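Uncharacterized protein (Bacteroides ovatus, PDB 4IRT) is of unknown function but is a putative neuraminidase with a BNR-repeat beta-propeller fold, which would probably release sialic acid from glycans. Local coordinates at residues D33-S38 with K379-V384; G118-N123 with W163-D168; P127-L132 with L137-R142; M153-L158 with F215-T220. All coordinates share one frame; numbering follows the deposited sequence. Where two conformers were deposited one is given.

How the interactions relate
From the N terminus, interaction 1 opens first, at 33-38, and closes last, at 379-384, so its loop spans nearly the whole chain and contains the other three. Interaction 2 opens at 118-123; before it closes at 163-168, interaction 3 opens and closes completely, pairing 127-132 with 137-142. Interaction 4 opens at 153-158, still within the loop of interaction 2, but closes only at 215-220, so these two cross. Interactions 2, 3 and 4 meet on one four-stranded sheet, while interaction 1, about 18 Å from interaction 3 between centres, joins the sheet of strand 34-40 to the sheet in which the N- and C-terminal strands meet.

Interaction 1. Residues D33-S38 with K379-V384; sequences DEQYIS and KLHLFV
Q35 and H381 supply the polar link between strands 34-38 and 381-384: Q35 NE2 donates to H381 ND1 over 3.1 Å, with an N-H...N angle of 152°. The donor arrives at the edge of the imidazole, tilted 19° from the ring plane. With CG anti to the backbone N (chi1 -178°) and the next torsion extended, the glutamine stretches its amide across a gap that the backbones do not bridge. Further bonds fix the rotation of that amide, since OE1 accepts from R51 NH2 and NE2 also donates to D370 OD2. Were Q35 replaced by an alanine, H381 ND1 would probably lose this donor, and R51 and D370 the amide that joins them. The contact packs two sheets of the beta-propeller together: 34-38 belongs to a four-stranded antiparallel sheet, whereas 381-384 edges a sheet that unites the N-terminal strand 5-12 with the C-terminal strand 401-407. Further along, I37 lays CG1 and CD1 against the CD2-CE2 side of the F383 ring (CG1 to CE2 3.8 Å), the side chains crossing at about a right angle. F383 CE2 also approaches S38 O at 3.5 Å, and R24 makes a cation-pi contact with the same ring.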
# COMPACT_ATOMS: atom_id res chain seq x y z
N ASP A 33 -11.91 -2.12 18.88
CA ASP A 33 -11.79 -3.57 18.87
C ASP A 33 -12.52 -4.26 17.71
O ASP A 33 -12.79 -5.45 17.78
CB ASP A 33 -12.18 -4.17 20.24
CG ASP A 33 -13.67 -4.19 20.49
OD1 ASP A 33 -14.47 -3.55 19.76
OD2 ASP A 33 -14.07 -4.89 21.46
N GLU A 34 -12.83 -3.50 16.65
CA GLU A 34 -13.51 -4.06 15.47
C GLU A 34 -12.57 -3.99 14.30
O GLU A 34 -11.85 -3.02 14.14
CB GLU A 34 -14.76 -3.27 15.16
CG GLU A 34 -15.78 -3.51 16.26
CD GLU A 34 -17.06 -2.71 16.16
OE1 GLU A 34 -17.12 -1.68 15.47
OE2 GLU A 34 -18.01 -3.13 16.83
N GLN A 35 -12.59 -5.02 13.47
CA GLN A 35 -11.79 -5.02 12.26
C GLN A 35 -12.70 -5.09 11.05
O GLN A 35 -13.68 -5.85 11.04
CB GLN A 35 -10.86 -6.23 12.29
CG GLN A 35 -9.92 -6.35 11.13
CD GLN A 35 -9.04 -7.55 11.30
OE1 GLN A 35 -9.51 -8.69 11.26
NE2 GLN A 35 -7.77 -7.33 11.50
N TYR A 36 -12.35 -4.30 10.06
CA TYR A 36 -13.11 -4.13 8.84
C TYR A 36 -12.31 -4.63 7.68
O TYR A 36 -11.08 -4.50 7.66
CB TYR A 36 -13.42 -2.64 8.61
CG TYR A 36 -14.33 -2.04 9.64
CD1 TYR A 36 -13.83 -1.56 10.86
CD2 TYR A 36 -15.70 -1.94 9.40
CE1 TYR A 36 -14.68 -1.04 11.82
CE2 TYR A 36 -16.54 -1.38 10.33
CZ TYR A 36 -16.04 -0.93 11.53
OH TYR A 36 -16.91 -0.40 12.46
N ILE A 37 -13.01 -5.17 6.68
CA ILE A 37 -12.37 -5.72 5.50
C ILE A 37 -13.22 -5.36 4.29
O ILE A 37 -14.42 -5.06 4.42
CB ILE A 37 -12.23 -7.27 5.64
CG1 ILE A 37 -11.20 -7.82 4.64
CG2 ILE A 37 -13.58 -7.96 5.53
CD1 ILE A 37 -10.88 -9.28 4.91
N SER A 38 -12.60 -5.38 3.12
CA SER A 38 -13.34 -5.12 1.89
C SER A 38 -12.72 -5.95 0.78
O SER A 38 -11.51 -6.16 0.76
CB SER A 38 -13.30 -3.61 1.51
OG SER A 38 -11.98 -3.11 1.35
N LYS A 379 -0.04 -6.11 16.63
CA LYS A 379 -0.44 -7.38 16.00
C LYS A 379 -0.39 -7.19 14.50
O LYS A 379 -0.74 -6.10 14.00
CB LYS A 379 -1.85 -7.76 16.41
CG LYS A 379 -1.94 -8.19 17.87
CD LYS A 379 -3.39 -8.37 18.28
CE LYS A 379 -3.49 -9.05 19.63
NZ LYS A 379 -4.89 -9.48 19.91
N LEU A 380 0.08 -8.23 13.80
CA LEU A 380 0.18 -8.22 12.33
C LEU A 380 -0.86 -9.15 11.74
O LEU A 380 -0.74 -10.40 11.87
CB LEU A 380 1.57 -8.65 11.86
CG LEU A 380 1.87 -8.67 10.36
CD1 LEU A 380 1.65 -7.27 9.79
CD2 LEU A 380 3.30 -9.14 10.11
N HIS A 381 -1.86 -8.56 11.13
CA HIS A 381 -2.92 -9.29 10.45
C HIS A 381 -2.80 -8.96 8.98
O HIS A 381 -2.69 -7.78 8.60
CB HIS A 381 -4.28 -8.88 10.97
CG HIS A 381 -4.59 -9.41 12.34
ND1 HIS A 381 -5.87 -9.38 12.87
CD2 HIS A 381 -3.81 -9.97 13.31
CE1 HIS A 381 -5.86 -9.89 14.09
NE2 HIS A 381 -4.62 -10.25 14.38
N LEU A 382 -2.78 -10.02 8.18
CA LEU A 382 -2.66 -9.94 6.74
C LEU A 382 -3.95 -10.38 6.04
O LEU A 382 -4.59 -11.38 6.42
CB LEU A 382 -1.51 -10.83 6.26
CG LEU A 382 -0.11 -10.55 6.79
CD1 LEU A 382 0.87 -11.66 6.43
CD2 LEU A 382 0.37 -9.23 6.22
N PHE A 383 -4.27 -9.66 4.96
CA PHE A 383 -5.28 -10.05 3.98
C PHE A 383 -4.67 -11.12 3.08
O PHE A 383 -3.74 -10.84 2.31
CB PHE A 383 -5.71 -8.82 3.15
CG PHE A 383 -6.90 -9.08 2.20
CD1 PHE A 383 -6.76 -9.88 1.06
CD2 PHE A 383 -8.14 -8.51 2.45
CE1 PHE A 383 -7.84 -10.12 0.19
CE2 PHE A 383 -9.21 -8.73 1.58
CZ PHE A 383 -9.08 -9.55 0.45
N VAL A 384 -5.19 -12.33 3.14
CA VAL A 384 -4.61 -13.47 2.42
C VAL A 384 -5.69 -14.14 1.56
O VAL A 384 -6.73 -14.53 2.07
CB VAL A 384 -4.00 -14.47 3.41
CG1 VAL A 384 -3.54 -15.74 2.70
CG2 VAL A 384 -2.81 -13.82 4.11

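Interaction 2. Residues G118-N123 with W163-D168; sequences GVDEGN and WTRVQD
R165 grips the loop 118-123 directly through NH2, which donates twice. One bond runs to V119 O (2.8 Å, 168°), lying in the guanidinium plane while NH2 stands well above the plane of the carbonyl. The other is a salt bridge to D120 OD2 at 2.7 Å, met from above the carboxylate plane; D120 was deposited in two conformers, so this bond may be only partly populated. With D168, whose OD1 takes the N-H of NE at 2.9 Å, these residues form a salt-bridge network on the surface of the beta-propeller, at the outermost strand of its blade, 162-167. The carboxylate oxygens D120 OD2 and D168 OD1 lie only 3.9 Å apart, a like-charge approach that the arginine between them probably offsets.

The third nitrogen, NH1, turns elsewhere: it donates to N154 OD1 on the adjacent strand and to a water at 2.8 Å, which in turn donates to E121 OE2. All five N-H groups of the guanidinium are therefore engaged. Bends at chi2 and chi3 fold the arginine chain so that NE faces D168 while NH2 reaches the loop. Beyond R165 the chain turns a corner, and V166 and Q167 form a classic beta bulge opposite M153. D120 O, for its part, receives the hydroxyl of Y141. Packing adds little: V119 rests its CB 3.8 Å from R165 NH2, with CG1 at nearly the same distance.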
# COMPACT_ATOMS: atom_id res chain seq x y z
N GLY A 118 -14.70 17.90 -5.87
CA GLY A 118 -15.30 18.12 -7.18
C GLY A 118 -14.35 18.65 -8.24
O GLY A 118 -14.78 18.98 -9.35
N VAL A 119 -13.06 18.73 -7.92
CA VAL A 119 -12.06 19.25 -8.85
C VAL A 119 -11.00 18.20 -9.11
O VAL A 119 -10.49 17.58 -8.17
CB VAL A 119 -11.35 20.50 -8.26
CG1 VAL A 119 -10.37 21.10 -9.27
CG2 VAL A 119 -12.37 21.54 -7.81
N ASP A 120 -10.65 18.02 -10.39
CA ASP A 120 -9.62 17.04 -10.78
C ASP A 120 -10.00 15.62 -10.32
O ASP A 120 -9.15 14.88 -9.89
CB ASP A 120 -8.23 17.37 -10.19
CG ASP A 120 -7.82 18.81 -10.38
OD1 ASP A 120 -8.13 19.40 -11.44
OD2 ASP A 120 -7.15 19.36 -9.47
N GLU A 121 -11.27 15.26 -10.41
CA GLU A 121 -11.75 13.93 -10.03
C GLU A 121 -12.31 13.13 -11.22
O GLU A 121 -13.09 12.18 -11.04
CB GLU A 121 -12.81 14.09 -8.92
CG GLU A 121 -12.18 14.62 -7.66
CD GLU A 121 -13.15 15.00 -6.54
OE1 GLU A 121 -14.39 14.86 -6.67
OE2 GLU A 121 -12.63 15.45 -5.51
N GLY A 122 -11.87 13.50 -12.43
CA GLY A 122 -12.33 12.86 -13.66
C GLY A 122 -11.50 11.68 -14.15
O GLY A 122 -11.96 10.93 -15.01
N ASN A 123 -10.29 11.52 -13.61
CA ASN A 123 -9.30 10.58 -14.15
C ASN A 123 -8.42 10.02 -13.06
O ASN A 123 -7.23 10.30 -12.99
CB ASN A 123 -8.39 11.29 -15.17
CG ASN A 123 -9.15 11.80 -16.36
OD1 ASN A 123 -9.30 11.11 -17.36
ND2 ASN A 123 -9.67 13.02 -16.25
N TRP A 163 -13.93 17.53 2.59
CA TRP A 163 -12.61 17.32 2.01
C TRP A 163 -12.12 18.63 1.45
O TRP A 163 -12.90 19.36 0.85
CB TRP A 163 -12.69 16.33 0.86
CG TRP A 163 -12.92 14.94 1.30
CD1 TRP A 163 -14.12 14.31 1.37
CD2 TRP A 163 -11.94 13.99 1.71
NE1 TRP A 163 -13.95 13.02 1.81
CE2 TRP A 163 -12.62 12.80 2.03
CE3 TRP A 163 -10.55 14.04 1.85
CZ2 TRP A 163 -11.94 11.63 2.48
CZ3 TRP A 163 -9.86 12.90 2.28
CH2 TRP A 163 -10.57 11.71 2.61
N THR A 164 -10.83 18.89 1.63
CA THR A 164 -10.18 20.00 0.96
C THR A 164 -8.85 19.56 0.37
O THR A 164 -8.19 18.63 0.85
CB THR A 164 -9.93 21.17 1.92
OG1 THR A 164 -9.21 20.69 3.05
CG2 THR A 164 -11.25 21.78 2.36
N ARG A 165 -8.45 20.23 -0.70
CA ARG A 165 -7.18 19.94 -1.34
C ARG A 165 -6.02 20.36 -0.43
O ARG A 165 -6.03 21.47 0.11
CB ARG A 165 -7.10 20.67 -2.68
CG ARG A 165 -5.85 20.36 -3.47
CD ARG A 165 -5.91 18.99 -4.13
NE ARG A 165 -6.56 19.10 -5.44
CZ ARG A 165 -7.72 18.55 -5.79
NH1 ARG A 165 -8.43 17.83 -4.96
NH2 ARG A 165 -8.18 18.74 -7.02
N VAL A 166 -5.03 19.50 -0.28
CA VAL A 166 -3.79 19.82 0.46
C VAL A 166 -2.66 20.16 -0.49
O VAL A 166 -2.01 21.21 -0.35
CB VAL A 166 -3.37 18.66 1.39
CG1 VAL A 166 -2.05 18.98 2.08
CG2 VAL A 166 -4.47 18.41 2.41
N GLN A 167 -2.42 19.29 -1.47
CA GLN A 167 -1.46 19.64 -2.51
C GLN A 167 -2.01 19.27 -3.88
O GLN A 167 -2.48 18.15 -4.08
CB GLN A 167 -0.11 18.96 -2.31
CG GLN A 167 0.65 19.31 -1.04
CD GLN A 167 1.11 20.76 -0.95
OE1 GLN A 167 1.13 21.49 -1.93
NE2 GLN A 167 1.48 21.17 0.25
N ASP A 168 -1.94 20.25 -4.76
CA ASP A 168 -2.22 20.11 -6.18
C ASP A 168 -0.99 19.63 -6.92
O ASP A 168 -1.11 18.85 -7.85
CB ASP A 168 -2.59 21.49 -6.77
CG ASP A 168 -3.99 21.90 -6.42
OD1 ASP A 168 -4.90 21.13 -6.78
OD2 ASP A 168 -4.19 22.98 -5.80
O HOH W 1 -9.93 15.53 -5.35

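Interaction 3. Residues P127-L132 with L137-R142; sequences PEFYPL and LLFVYR
F139 leaves its strand with CG anti to the backbone N (chi1 -175°), whereas F129 opposite holds CG beside its own backbone N (chi1 -71°), and these choices bring the two phenyl groups together. CD1 of F139 sits over one face of the F129 ring, 3.4 Å above its plane and offset toward the rim. The rings are oblique, their planes 48° apart and their centroids separated by 4.8 Å. On its far side the F139 ring meets P127, whose CB lies 3.6 Å from CZ.

Beneath these side chains is a regular antiparallel hairpin. E128 pairs with V140 and Y130 with L138 as hydrogen-bonded pairs, each joined by two backbone bonds, of which L138 N to Y130 O, at 2.7 Å, is nearly straight. F129 with F139, between them, and P131 with L137, beyond Y130, are the non-hydrogen-bonded pairs. The CA-H of F129 points to L138 O, and the CA-H of F139 to E128 O (CA to O 3.3 Å). L137 CD2 reaches P131 CA on the same face as the two phenylalanines. On the other face Y130 CB and L138 CB lie 4.2 Å apart. There L132 adds its CD1 against CD1 of L138.

The hairpin forms the first two strands of a four-stranded propeller blade. W163, from strand 162-167 of the same sheet, and H87, from strand 86-90, pack on the phenylalanine face, while W181, L183 and V185 of strand 178-185 cover the face carrying E128, Y130 and V140.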
# COMPACT_ATOMS: atom_id res chain seq x y z
N PRO A 127 -6.55 4.87 -5.62
CA PRO A 127 -7.01 5.51 -4.40
C PRO A 127 -6.32 4.94 -3.15
O PRO A 127 -6.20 3.71 -3.04
CB PRO A 127 -8.51 5.18 -4.37
CG PRO A 127 -8.58 3.83 -5.10
CD PRO A 127 -7.56 3.96 -6.20
N GLU A 128 -5.86 5.82 -2.26
CA GLU A 128 -5.22 5.44 -1.00
C GLU A 128 -5.68 6.36 0.12
O GLU A 128 -5.68 7.57 -0.07
CB GLU A 128 -3.69 5.57 -1.06
CG GLU A 128 -2.96 4.91 -2.21
CD GLU A 128 -1.54 5.48 -2.41
OE1 GLU A 128 -0.90 5.93 -1.45
OE2 GLU A 128 -1.06 5.54 -3.55
N PHE A 129 -6.01 5.77 1.28
CA PHE A 129 -6.37 6.49 2.48
C PHE A 129 -5.29 6.31 3.56
O PHE A 129 -4.71 5.23 3.67
CB PHE A 129 -7.68 5.98 3.07
CG PHE A 129 -8.91 6.32 2.26
CD1 PHE A 129 -9.50 7.57 2.37
CD2 PHE A 129 -9.51 5.37 1.45
CE1 PHE A 129 -10.63 7.88 1.63
CE2 PHE A 129 -10.64 5.67 0.74
CZ PHE A 129 -11.22 6.93 0.84
N TYR A 130 -5.11 7.33 4.40
CA TYR A 130 -4.24 7.28 5.57
C TYR A 130 -4.90 8.07 6.67
O TYR A 130 -5.46 9.16 6.42
CB TYR A 130 -2.85 7.85 5.27
CG TYR A 130 -2.21 7.23 4.05
CD1 TYR A 130 -1.47 6.06 4.16
CD2 TYR A 130 -2.40 7.78 2.78
CE1 TYR A 130 -0.91 5.46 3.05
CE2 TYR A 130 -1.87 7.18 1.66
CZ TYR A 130 -1.13 6.02 1.79
OH TYR A 130 -0.60 5.42 0.70
N PRO A 131 -4.84 7.56 7.91
CA PRO A 131 -5.41 8.30 9.02
C PRO A 131 -4.44 9.33 9.58
O PRO A 131 -3.24 9.06 9.68
CB PRO A 131 -5.66 7.20 10.06
CG PRO A 131 -4.49 6.32 9.86
CD PRO A 131 -4.20 6.32 8.37
N LEU A 132 -4.96 10.49 9.96
CA LEU A 132 -4.16 11.58 10.50
C LEU A 132 -4.48 11.68 11.98
O LEU A 132 -5.52 11.18 12.43
CB LEU A 132 -4.53 12.90 9.82
CG LEU A 132 -4.24 12.96 8.32
CD1 LEU A 132 -4.72 14.30 7.78
CD2 LEU A 132 -2.76 12.74 8.04
N LEU A 137 -8.77 12.37 7.93
CA LEU A 137 -8.19 11.44 6.97
C LEU A 137 -7.42 12.15 5.88
O LEU A 137 -7.70 13.31 5.56
CB LEU A 137 -9.25 10.55 6.31
CG LEU A 137 -10.06 9.63 7.20
CD1 LEU A 137 -10.98 8.76 6.35
CD2 LEU A 137 -9.14 8.81 8.08
N LEU A 138 -6.44 11.44 5.32
CA LEU A 138 -5.75 11.83 4.10
C LEU A 138 -6.19 10.92 2.97
O LEU A 138 -6.37 9.73 3.18
CB LEU A 138 -4.25 11.68 4.28
CG LEU A 138 -3.38 12.56 3.40
CD1 LEU A 138 -3.41 14.01 3.86
CD2 LEU A 138 -1.95 12.02 3.39
N PHE A 139 -6.33 11.49 1.77
CA PHE A 139 -6.59 10.70 0.58
C PHE A 139 -5.59 11.11 -0.47
O PHE A 139 -5.36 12.29 -0.69
CB PHE A 139 -7.98 10.93 0.05
CG PHE A 139 -8.38 10.05 -1.13
CD1 PHE A 139 -8.60 8.68 -0.97
CD2 PHE A 139 -8.60 10.61 -2.37
CE1 PHE A 139 -9.04 7.90 -2.04
CE2 PHE A 139 -9.03 9.84 -3.44
CZ PHE A 139 -9.26 8.49 -3.28
N VAL A 140 -5.01 10.12 -1.11
CA VAL A 140 -4.06 10.35 -2.17
C VAL A 140 -4.47 9.52 -3.38
O VAL A 140 -4.94 8.39 -3.23
CB VAL A 140 -2.61 10.01 -1.78
CG1 VAL A 140 -1.70 10.25 -2.97
CG2 VAL A 140 -2.16 10.84 -0.60
N TYR A 141 -4.30 10.10 -4.56
CA TYR A 141 -4.55 9.36 -5.79
C TYR A 141 -3.70 9.94 -6.92
O TYR A 141 -3.14 11.02 -6.77
CB TYR A 141 -6.05 9.39 -6.14
CG TYR A 141 -6.65 10.75 -6.50
CD1 TYR A 141 -6.99 11.65 -5.51
CD2 TYR A 141 -6.86 11.13 -7.82
CE1 TYR A 141 -7.55 12.88 -5.81
CE2 TYR A 141 -7.43 12.36 -8.13
CZ TYR A 141 -7.77 13.24 -7.11
OH TYR A 141 -8.33 14.48 -7.39
N ARG A 142 -3.64 9.17 -8.01
CA ARG A 142 -2.99 9.62 -9.24
C ARG A 142 -4.06 10.13 -10.20
O ARG A 142 -5.02 9.43 -10.55
CB ARG A 142 -2.18 8.52 -9.95
CG ARG A 142 -1.43 9.05 -11.18
CD ARG A 142 -0.75 7.99 -12.04
NE ARG A 142 -1.67 7.25 -12.90
CZ ARG A 142 -1.33 6.14 -13.55
NH1 ARG A 142 -0.09 5.68 -13.46
NH2 ARG A 142 -2.21 5.50 -14.31

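Interaction 4. Residues M153-L158 with F215-T220; sequences MNRYSL and FDNGVT
Strand 153-157 passes a type I' turn running from D216 to V219, with M153 and G218 8.2 Å apart at their CA atoms and no direct hydrogen bond spanning the gap. The side chain of R155 does much of the bridging. Every torsion from chi1 (179°) to NE is extended, which carries the guanidinium out to N217, whose ND2 lies over one of its faces, 3.1 Å above the plane and offset toward the rim. The flat groups are turned 61° from one another. ND2 and R155 NH1, 3.4 Å apart, are both donors and do not bond; two waters link the residues instead. One accepts from NH1 and donates to N217 O at 2.8 Å, and the second accepts from both NH1 and ND2. At the other side of the guanidinium, NE makes a salt bridge with D136. Exchanging R155 for a leucine would probably deprive both waters of their shared donor and leave D136 without its counter-charge.

The selenomethionine M153 packs its SE 4.4 Å from G218 CA. A CB on this glycine would probably sit tight against SE, and its backbone angles also favour the absence of one. Across the turn, D216 OD1 uses its syn lone pair to accept from N of T220, the residue just past it, at 3.0 Å (175°), while OD2 takes the hydroxyl of T220. With S214, whose OG bonds to G218 N, and W221, whose NE1 reaches G218 O, this is the S-x-D-x-G-x-T-W Asp box, the turn signature of BNR repeats in sialidase-like propellers.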
# COMPACT_ATOMS: atom_id res chain seq x y z
N MSE A 153 -3.52 15.16 -3.32
CA MSE A 153 -3.65 14.91 -1.90
C MSE A 153 -4.70 15.81 -1.30
O MSE A 153 -4.66 17.05 -1.41
CB MSE A 153 -2.27 15.07 -1.25
CG MSE A 153 -2.30 15.01 0.27
SE MSE A 153 -0.53 15.29 1.07
CE MSE A 153 0.42 13.72 0.40
N ASN A 154 -5.65 15.16 -0.64
CA ASN A 154 -6.75 15.82 0.03
C ASN A 154 -6.78 15.45 1.50
O ASN A 154 -6.22 14.44 1.91
CB ASN A 154 -8.07 15.35 -0.55
CG ASN A 154 -8.25 15.71 -2.01
OD1 ASN A 154 -7.71 16.69 -2.51
ND2 ASN A 154 -9.07 14.91 -2.70
N ARG A 155 -7.50 16.26 2.28
CA ARG A 155 -7.72 16.02 3.69
C ARG A 155 -9.19 16.08 4.03
O ARG A 155 -9.91 16.96 3.56
CB ARG A 155 -6.96 17.03 4.56
CG ARG A 155 -7.17 16.84 6.07
CD ARG A 155 -6.23 17.75 6.84
NE ARG A 155 -6.49 17.81 8.29
CZ ARG A 155 -5.84 18.63 9.12
NH1 ARG A 155 -4.88 19.45 8.67
NH2 ARG A 155 -6.15 18.65 10.40
N TYR A 156 -9.63 15.16 4.88
CA TYR A 156 -11.01 15.12 5.37
C TYR A 156 -11.05 15.65 6.78
O TYR A 156 -10.45 15.08 7.68
CB TYR A 156 -11.55 13.70 5.37
CG TYR A 156 -12.99 13.59 5.82
CD1 TYR A 156 -14.03 14.02 5.00
CD2 TYR A 156 -13.32 13.06 7.06
CE1 TYR A 156 -15.36 13.91 5.38
CE2 TYR A 156 -14.66 12.94 7.46
CZ TYR A 156 -15.66 13.37 6.61
OH TYR A 156 -16.97 13.27 6.99
N SER A 157 -11.76 16.77 6.95
CA SER A 157 -11.89 17.38 8.27
C SER A 157 -13.07 16.73 8.95
O SER A 157 -14.19 16.84 8.49
CB SER A 157 -12.13 18.88 8.16
OG SER A 157 -12.50 19.42 9.43
N LEU A 158 -12.80 16.06 10.05
CA LEU A 158 -13.85 15.38 10.80
C LEU A 158 -14.83 16.41 11.33
O LEU A 158 -16.04 16.18 11.35
CB LEU A 158 -13.21 14.59 11.96
CG LEU A 158 -14.07 13.52 12.62
CD1 LEU A 158 -14.56 12.51 11.58
CD2 LEU A 158 -13.23 12.87 13.71
N PHE A 215 5.26 17.32 8.80
CA PHE A 215 4.85 17.35 10.21
C PHE A 215 3.58 18.16 10.48
O PHE A 215 3.12 18.21 11.63
CB PHE A 215 5.98 17.95 11.06
CG PHE A 215 7.27 17.18 10.95
CD1 PHE A 215 7.53 16.11 11.80
CD2 PHE A 215 8.21 17.52 10.00
CE1 PHE A 215 8.73 15.40 11.71
CE2 PHE A 215 9.38 16.79 9.87
CZ PHE A 215 9.65 15.74 10.75
N ASP A 216 3.00 18.76 9.43
CA ASP A 216 1.83 19.63 9.56
C ASP A 216 0.70 19.24 8.59
O ASP A 216 0.07 20.08 7.94
CB ASP A 216 2.25 21.08 9.38
CG ASP A 216 2.87 21.35 8.01
OD1 ASP A 216 2.95 20.42 7.15
OD2 ASP A 216 3.30 22.50 7.81
N ASN A 217 0.44 17.94 8.53
CA ASN A 217 -0.62 17.36 7.72
C ASN A 217 -0.57 17.68 6.26
O ASN A 217 -1.61 17.79 5.59
CB ASN A 217 -1.99 17.68 8.31
CG ASN A 217 -2.23 16.94 9.61
OD1 ASN A 217 -1.90 15.75 9.73
ND2 ASN A 217 -2.77 17.63 10.59
N GLY A 218 0.65 17.76 5.74
CA GLY A 218 0.87 17.88 4.31
C GLY A 218 1.08 19.27 3.74
O GLY A 218 1.32 19.39 2.54
N VAL A 219 1.03 20.31 4.57
CA VAL A 219 1.19 21.69 4.08
C VAL A 219 2.64 21.96 3.66
O VAL A 219 2.92 22.47 2.54
CB VAL A 219 0.69 22.71 5.15
CG1 VAL A 219 0.90 24.16 4.69
CG2 VAL A 219 -0.79 22.47 5.49
N THR A 220 3.58 21.61 4.52
CA THR A 220 5.01 21.77 4.22
C THR A 220 5.75 20.46 4.38
O THR A 220 5.34 19.58 5.15
CB THR A 220 5.68 22.83 5.10
OG1 THR A 220 5.64 22.44 6.48
CG2 THR A 220 4.99 24.19 4.94
O HOH W 2 -3.67 19.72 5.93
O HOH W 3 -3.23 20.51 10.98